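Local coordinates for CRISPR-associated protein, Cse2 family (Thermobifida fusca, PDB 4H79), which probably binds nucleic acid as the small CasB (Cse2) subunit of the type I-E CRISPR Cascade complex, at residues 28-31 with 32-36; 63-66 with 67-71; 130-133 with 134-138. All coordinates share one frame; numbering follows the deposited sequence.

Interaction 1 (28-31 with 32-36)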
loop_
_atom_site.group_PDB
_atom_site.type_symbol
_atom_site.label_atom_id
_atom_site.label_comp_id
_atom_site.label_asym_id
_atom_site.label_seq_id
_atom_site.Cartn_x
_atom_site.Cartn_y
_atom_site.Cartn_z
ATOM N N ILE A 28 -6.790 1.188 -12.568
ATOM C CA ILE A 28 -5.496 1.470 -13.183
ATOM C C ILE A 28 -4.818 0.154 -13.588
ATOM O O ILE A 28 -4.203 0.049 -14.656
ATOM C CB ILE A 28 -4.606 2.224 -12.205
ATOM C CG1 ILE A 28 -5.219 3.625 -11.905
ATOM C CG2 ILE A 28 -3.234 2.421 -12.817
ATOM C CD1 ILE A 28 -4.479 4.385 -10.770
ATOM N N GLN A 29 -4.938 -0.849 -12.720
ATOM C CA GLN A 29 -4.303 -2.136 -12.964
ATOM C C GLN A 29 -4.861 -2.800 -14.258
ATOM O O GLN A 29 -4.084 -3.346 -15.090
ATOM C CB GLN A 29 -4.564 -3.094 -11.761
ATOM C CG GLN A 29 -3.959 -4.493 -11.947
ATOM C CD GLN A 29 -3.874 -5.201 -10.583
ATOM O OE1 GLN A 29 -2.791 -5.364 -10.073
ATOM N NE2 GLN A 29 -5.026 -5.611 -9.995
ATOM N N GLU A 30 -6.183 -2.766 -14.432
ATOM C CA GLU A 30 -6.781 -3.373 -15.653
ATOM C C GLU A 30 -6.339 -2.571 -16.896
ATOM O O GLU A 30 -6.006 -3.137 -17.952
ATOM C CB GLU A 30 -8.323 -3.359 -15.461
ATOM C CG GLU A 30 -9.106 -3.793 -16.657
ATOM C CD GLU A 30 -8.869 -5.262 -16.996
ATOM O OE1 GLU A 30 -8.120 -5.982 -16.250
ATOM O OE2 GLU A 30 -9.448 -5.683 -18.003
ATOM N N GLY A 31 -6.307 -1.239 -16.772
ATOM C CA GLY A 31 -5.817 -0.362 -17.879
ATOM C C GLY A 31 -4.332 -0.718 -18.195
ATOM O O GLY A 31 -3.955 -0.828 -19.368
ATOM N N TYR A 32 -3.497 -0.966 -17.180
ATOM C CA TYR A 32 -2.084 -1.302 -17.432
ATOM C C TYR A 32 -1.960 -2.635 -18.126
ATOM O O TYR A 32 -1.100 -2.804 -18.997
ATOM C CB TYR A 32 -1.274 -1.367 -16.108
ATOM C CG TYR A 32 0.224 -1.481 -16.276
ATOM C CD1 TYR A 32 0.947 -0.438 -16.847
ATOM C CD2 TYR A 32 0.938 -2.615 -15.814
ATOM C CE1 TYR A 32 2.312 -0.503 -16.998
ATOM C CE2 TYR A 32 2.333 -2.678 -15.936
ATOM C CZ TYR A 32 3.017 -1.615 -16.531
ATOM O OH TYR A 32 4.396 -1.598 -16.714
ATOM N N ARG A 33 -2.797 -3.586 -17.703
ATOM C CA ARG A 33 -2.910 -4.908 -18.328
ATOM C C ARG A 33 -3.216 -4.816 -19.832
ATOM O O ARG A 33 -2.599 -5.538 -20.641
ATOM C CB ARG A 33 -3.994 -5.773 -17.645
ATOM C CG ARG A 33 -3.954 -7.206 -18.171
ATOM C CD ARG A 33 -5.029 -8.099 -17.541
ATOM N NE ARG A 33 -6.385 -7.690 -17.956
ATOM C CZ ARG A 33 -6.986 -8.057 -19.095
ATOM N NH1 ARG A 33 -6.365 -8.875 -19.958
ATOM N NH2 ARG A 33 -8.234 -7.627 -19.373
ATOM N N LEU A 34 -4.172 -3.937 -20.180
ATOM C CA LEU A 34 -4.529 -3.617 -21.579
ATOM C C LEU A 34 -3.508 -2.688 -22.277
ATOM O O LEU A 34 -3.695 -2.350 -23.423
ATOM C CB LEU A 34 -5.936 -3.010 -21.662
ATOM C CG LEU A 34 -7.054 -4.017 -21.228
ATOM C CD1 LEU A 34 -8.442 -3.371 -21.154
ATOM C CD2 LEU A 34 -7.099 -5.306 -22.078
ATOM N N ASP A 35 -2.443 -2.271 -21.603
ATOM C CA ASP A 35 -1.471 -1.331 -22.192
ATOM C C ASP A 35 -2.157 -0.011 -22.578
ATOM O O ASP A 35 -1.773 0.641 -23.537
ATOM C CB ASP A 35 -0.736 -1.958 -23.396
ATOM C CG ASP A 35 0.651 -1.341 -23.634
ATOM O OD1 ASP A 35 1.310 -0.834 -22.685
ATOM O OD2 ASP A 35 1.098 -1.357 -24.799
ATOM N N ASN A 36 -3.187 0.384 -21.826
ATOM C CA ASN A 36 -3.842 1.657 -22.025
ATOM C C ASN A 36 -2.853 2.830 -21.708
ATOM O O ASN A 36 -2.186 2.865 -20.634
ATOM C CB ASN A 36 -5.127 1.707 -21.159
ATOM C CG ASN A 36 -5.874 3.011 -21.267
ATOM O OD1 ASN A 36 -5.347 4.083 -21.056
ATOM N ND2 ASN A 36 -7.149 2.905 -21.531
#
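Glu30 and Arg33 both carry CG anti to the backbone N (chi1 174° and -172°), and a bend at chi2 in the glutamate and at chi3 in the arginine lets the two chains run alongside each other, one helical turn apart. The guanidinium takes the carboxylate side-on: NE of Arg33 reaches OE1 of Glu30 at 3.0 Å in a nearly straight bond, while NH2 of Arg33 meets OE2 of Glu30 at 2.7 Å. Both oxygens lie near the guanidinium plane, but the two flat groups are turned 40° apart, and OE1 is approached from above the carboxylate plane. This i to i+3 salt bridge lies on the last turn of helix 16-33, which closes in a Schellman motif. Asp35 has positive phi, and the backbone N of Asn36 turns back to Gly31 O at 2.8 Å, while Asp35 N bonds Tyr32 O at 3.0 Å. CB of Asn36 packs against the same Gly31 O at 3.3 Å. Asn36 is at once the N-cap of helix 37-49, its OD1 accepting from Arg38 N. The Asp35 carboxylate forms a salt bridge with Arg103, which also makes a cation-pi contact with Tyr32; the Tyr32 hydroxyl is hydrogen-bonded to Ser101 N.

Interaction 2 (63-66 with 67-71)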
loop_
_atom_site.group_PDB
_atom_site.type_symbol
_atom_site.label_atom_id
_atom_site.label_comp_id
_atom_site.label_asym_id
_atom_site.label_seq_id
_atom_site.Cartn_x
_atom_site.Cartn_y
_atom_site.Cartn_z
ATOM N N LEU A 63 -5.544 12.406 -10.360
ATOM C CA LEU A 63 -5.242 11.030 -10.807
ATOM C C LEU A 63 -5.515 10.032 -9.699
ATOM O O LEU A 63 -6.022 8.940 -9.935
ATOM C CB LEU A 63 -3.759 10.852 -11.190
ATOM C CG LEU A 63 -3.037 11.657 -12.268
ATOM C CD1 LEU A 63 -1.527 11.450 -12.161
ATOM C CD2 LEU A 63 -3.561 11.222 -13.629
ATOM N N ILE A 64 -5.124 10.399 -8.488
ATOM C CA ILE A 64 -5.278 9.508 -7.374
ATOM C C ILE A 64 -6.741 9.545 -6.923
ATOM O O ILE A 64 -7.397 8.492 -6.893
ATOM C CB ILE A 64 -4.327 9.914 -6.232
ATOM C CG1 ILE A 64 -2.888 9.907 -6.709
ATOM C CG2 ILE A 64 -4.445 8.975 -5.037
ATOM C CD1 ILE A 64 -1.952 10.534 -5.706
ATOM N N LEU A 65 -7.249 10.753 -6.620
ATOM C CA LEU A 65 -8.476 10.948 -5.805
ATOM C C LEU A 65 -9.572 11.679 -6.577
ATOM O O LEU A 65 -9.371 12.775 -7.038
ATOM C CB LEU A 65 -8.167 11.741 -4.525
ATOM C CG LEU A 65 -7.220 11.147 -3.485
ATOM C CD1 LEU A 65 -7.089 12.114 -2.323
ATOM C CD2 LEU A 65 -7.811 9.836 -3.001
ATOM N N ASP A 66 -10.718 11.049 -6.736
ATOM C CA ASP A 66 -11.862 11.703 -7.409
ATOM C C ASP A 66 -13.039 11.736 -6.446
ATOM O O ASP A 66 -12.925 11.301 -5.282
ATOM C CB ASP A 66 -12.232 11.005 -8.735
ATOM C CG ASP A 66 -12.610 9.530 -8.538
ATOM O OD1 ASP A 66 -11.922 8.671 -9.100
ATOM O OD2 ASP A 66 -13.564 9.202 -7.812
ATOM N N ASP A 67 -14.181 12.206 -6.946
ATOM C CA ASP A 67 -15.329 12.530 -6.044
ATOM C C ASP A 67 -15.824 11.276 -5.319
ATOM O O ASP A 67 -16.432 11.387 -4.240
ATOM C CB ASP A 67 -16.470 13.207 -6.833
ATOM C CG ASP A 67 -16.770 12.496 -8.149
ATOM O OD1 ASP A 67 -15.860 12.284 -8.993
ATOM O OD2 ASP A 67 -17.933 12.147 -8.341
ATOM N N ARG A 68 -15.543 10.086 -5.871
ATOM C CA ARG A 68 -16.013 8.843 -5.221
ATOM C C ARG A 68 -15.373 8.677 -3.852
ATOM O O ARG A 68 -15.999 8.137 -2.944
ATOM C CB ARG A 68 -15.733 7.605 -6.100
ATOM C CG ARG A 68 -16.577 7.589 -7.393
ATOM C CD ARG A 68 -16.157 6.418 -8.274
ATOM N NE ARG A 68 -14.741 6.569 -8.637
ATOM C CZ ARG A 68 -13.987 5.633 -9.220
ATOM N NH1 ARG A 68 -14.497 4.450 -9.520
ATOM N NH2 ARG A 68 -12.712 5.872 -9.515
ATOM N N PHE A 69 -14.136 9.152 -3.706
ATOM C CA PHE A 69 -13.394 9.100 -2.424
ATOM C C PHE A 69 -14.056 9.950 -1.337
ATOM O O PHE A 69 -14.162 9.513 -0.159
ATOM C CB PHE A 69 -11.923 9.531 -2.658
ATOM C CG PHE A 69 -11.089 9.613 -1.403
ATOM C CD1 PHE A 69 -10.526 8.466 -0.805
ATOM C CD2 PHE A 69 -10.817 10.830 -0.845
ATOM C CE1 PHE A 69 -9.739 8.578 0.344
ATOM C CE2 PHE A 69 -10.032 10.951 0.298
ATOM C CZ PHE A 69 -9.496 9.828 0.902
ATOM N N TYR A 70 -14.511 11.161 -1.726
ATOM C CA TYR A 70 -15.104 12.132 -0.769
ATOM C C TYR A 70 -16.569 11.835 -0.495
ATOM O O TYR A 70 -17.078 12.161 0.577
ATOM C CB TYR A 70 -14.940 13.594 -1.260
ATOM C CG TYR A 70 -13.464 13.927 -1.468
ATOM C CD1 TYR A 70 -12.666 14.266 -0.370
ATOM C CD2 TYR A 70 -12.855 13.848 -2.742
ATOM C CE1 TYR A 70 -11.334 14.557 -0.534
ATOM C CE2 TYR A 70 -11.499 14.142 -2.895
ATOM C CZ TYR A 70 -10.759 14.481 -1.759
ATOM O OH TYR A 70 -9.425 14.784 -1.808
ATOM N N ALA A 71 -17.249 11.229 -1.476
ATOM C CA ALA A 71 -18.734 11.168 -1.451
ATOM C C ALA A 71 -19.291 10.254 -0.349
ATOM O O ALA A 71 -20.397 10.466 0.117
ATOM C CB ALA A 71 -19.277 10.733 -2.804
#
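One face of the Phe69 ring carries CD2 of Leu65, a CH-pi contact 3.7 Å from the ring centroid and 13° off the normal. The edge of that ring faces Tyr70, whose own ring has CD2 of Phe69 over one face; CD1 of Leu65 touches Tyr70 OH at 3.6 Å. The Arg68 guanidinium presents its edge to Asp66, planes 27° apart, in a side-on salt bridge: NH2 of Arg68 lies 2.9 Å from OD1 of Asp66, on its syn lone pair, and NE of Arg68 is 3.0 Å from OD2 of Asp66. Asp66 CG sits between backbone N and carbonyl carbon (chi1 59°), turning OD2 back to accept Arg68 N at 2.9 Å through its anti lone pair. Asp66 is thus the N-cap of the short helix 67-71, and its O also receives Phe69 N at 2.9 Å. With an alanine in place of Asp66, Arg68 N would probably lose its cap and the guanidinium would be left with Glu27 but without this carboxylate. Phe20 packs edge-to-face with Phe69, and Tyr70 OH bonds Glu85. With two Arg68 donors on OD2 and the helix N-terminus beside it, the Asp66 carboxylate is likely to be stabilised as the anion.

Interaction 3 (130-133 with 134-138)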
loop_
_atom_site.group_PDB
_atom_site.type_symbol
_atom_site.label_atom_id
_atom_site.label_comp_id
_atom_site.label_asym_id
_atom_site.label_seq_id
_atom_site.Cartn_x
_atom_site.Cartn_y
_atom_site.Cartn_z
ATOM N N PRO A 130 18.056 -10.152 9.064
ATOM C CA PRO A 130 18.181 -8.736 8.648
ATOM C C PRO A 130 16.872 -8.226 7.997
ATOM O O PRO A 130 16.433 -7.128 8.299
ATOM C CB PRO A 130 19.342 -8.776 7.625
ATOM C CG PRO A 130 20.183 -9.968 8.063
ATOM C CD PRO A 130 19.182 -10.993 8.558
ATOM N N LEU A 131 16.233 -9.027 7.130
ATOM C CA LEU A 131 14.970 -8.605 6.541
ATOM C C LEU A 131 13.854 -8.506 7.635
ATOM O O LEU A 131 13.054 -7.568 7.650
ATOM C CB LEU A 131 14.554 -9.561 5.442
ATOM C CG LEU A 131 13.222 -9.263 4.741
ATOM C CD1 LEU A 131 13.087 -7.834 4.203
ATOM C CD2 LEU A 131 13.024 -10.314 3.594
ATOM N N ARG A 132 13.825 -9.456 8.559
ATOM C CA ARG A 132 12.782 -9.445 9.577
ATOM C C ARG A 132 12.990 -8.208 10.455
ATOM O O ARG A 132 12.009 -7.534 10.836
ATOM C CB ARG A 132 12.792 -10.717 10.429
ATOM C CG ARG A 132 11.556 -10.783 11.412
ATOM C CD ARG A 132 11.871 -10.360 12.887
ATOM N NE ARG A 132 12.767 -11.376 13.486
ATOM C CZ ARG A 132 12.314 -12.496 14.057
ATOM N NH1 ARG A 132 10.982 -12.729 14.167
ATOM N NH2 ARG A 132 13.185 -13.388 14.501
ATOM N N LYS A 133 14.257 -7.887 10.751
ATOM C CA LYS A 133 14.575 -6.696 11.554
ATOM C C LYS A 133 14.050 -5.439 10.855
ATOM O O LYS A 133 13.417 -4.573 11.507
ATOM C CB LYS A 133 16.083 -6.567 11.786
ATOM C CG LYS A 133 16.507 -5.334 12.567
ATOM C CD LYS A 133 18.000 -5.369 12.913
ATOM C CE LYS A 133 18.442 -4.139 13.701
ATOM N NZ LYS A 133 18.418 -4.353 15.180
ATOM N N ARG A 134 14.312 -5.334 9.544
ATOM C CA ARG A 134 13.833 -4.181 8.741
ATOM C C ARG A 134 12.310 -4.109 8.696
ATOM O O ARG A 134 11.741 -3.021 8.750
ATOM C CB ARG A 134 14.419 -4.182 7.312
ATOM C CG ARG A 134 15.900 -3.802 7.351
ATOM C CD ARG A 134 16.657 -4.130 6.068
ATOM N NE ARG A 134 16.523 -3.065 5.081
ATOM C CZ ARG A 134 15.662 -3.063 4.065
ATOM N NH1 ARG A 134 14.833 -4.091 3.873
ATOM N NH2 ARG A 134 15.645 -2.021 3.234
ATOM N N PHE A 135 11.659 -5.270 8.577
ATOM C CA PHE A 135 10.203 -5.321 8.538
ATOM C C PHE A 135 9.609 -4.800 9.860
ATOM O O PHE A 135 8.653 -3.998 9.876
ATOM C CB PHE A 135 9.722 -6.736 8.253
ATOM C CG PHE A 135 8.226 -6.849 8.152
ATOM C CD1 PHE A 135 7.476 -5.910 7.436
ATOM C CD2 PHE A 135 7.566 -7.866 8.812
ATOM C CE1 PHE A 135 6.085 -6.011 7.352
ATOM C CE2 PHE A 135 6.200 -7.986 8.712
ATOM C CZ PHE A 135 5.468 -7.069 7.980
ATOM N N VAL A 136 10.204 -5.244 10.963
ATOM C CA VAL A 136 9.786 -4.811 12.294
ATOM C C VAL A 136 9.911 -3.294 12.408
ATOM O O VAL A 136 9.012 -2.624 12.958
ATOM C CB VAL A 136 10.533 -5.577 13.438
ATOM C CG1 VAL A 136 10.365 -4.865 14.799
ATOM C CG2 VAL A 136 10.030 -7.048 13.514
ATOM N N GLN A 137 10.973 -2.755 11.823
ATOM C CA GLN A 137 11.246 -1.321 11.913
ATOM C C GLN A 137 10.237 -0.475 11.124
ATOM O O GLN A 137 9.994 0.704 11.483
ATOM C CB GLN A 137 12.701 -0.999 11.536
ATOM C CG GLN A 137 13.683 -1.219 12.720
ATOM C CD GLN A 137 13.183 -0.642 14.090
ATOM O OE1 GLN A 137 13.301 0.568 14.365
ATOM N NE2 GLN A 137 12.640 -1.522 14.965
ATOM N N VAL A 138 9.616 -1.062 10.095
ATOM C CA VAL A 138 8.621 -0.344 9.308
ATOM C C VAL A 138 7.504 0.220 10.230
ATOM O O VAL A 138 7.118 1.402 10.119
ATOM C CB VAL A 138 7.968 -1.209 8.221
ATOM C CG1 VAL A 138 6.874 -0.381 7.479
ATOM C CG2 VAL A 138 8.990 -1.801 7.181
#
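The carbonyl oxygen of Pro130 is met by both the backbone and the side chain of Arg134: Arg134 N donates to Pro130 O at 3.0 Å, and CG of Arg134 lies against the same oxygen at 3.5 Å. Three further i to i+4 bonds make this a regular alpha-helical run, with Phe135 N on Leu131 O at 2.8 Å, Val136 N on Arg132 O at 2.9 Å and Gln137 N on Lys133 O at 3.1 Å. The last of these is the most bent, at 143°. All four carbonyls of 130-133 are therefore taken up by amides of the following turn. At the start of the helix, Leu131 N is satisfied by the side chain of Asp128.

Both arginines have acidic partners. Arg134 has CG beside its backbone N (chi1 -72°), which carries the chain past Pro130 O; its guanidinium has CD1 of Leu131 at the edge, 4.1 Å from NH1, and NH2 makes a salt bridge with Glu153 of helix 144-160. Arg132 bends at chi2 and chi3, bringing its NH2 to Glu129, one turn back in the same helix, in a second salt bridge, while its CD lies alongside CG2 of Val136 at 3.8 Å.

The buried flank of helix 129-138 faces several neighbours: Leu131 and Val138 touch helix 144-160, Phe135 packs on Leu114 and Val118 of helix 114-119, and Val138 also reaches Trp190 of helix 180-195.

The three contacts follow one another along an all-helical chain. Interaction 1 closes helix 16-33 and leads into helix 37-49; interaction 2 spans the joint between helices 61-64 and 67-71; interaction 3 lies within helix 129-138. The first two are neighbours, with centres about 19 Å apart and nearest atoms about 5 Å apart, and both pack against helices 37-49 and 80-99. Arg68 of interaction 2 also reaches Glu27 on helix 16-33. Interaction 3 sits across the centre of the chain, its centre about 33 Å from each of the others, against helices 114-119, 144-160 and 180-195. Helix-end bonding and within-helix bonding thus lie on opposite sides of this Cse2 fold.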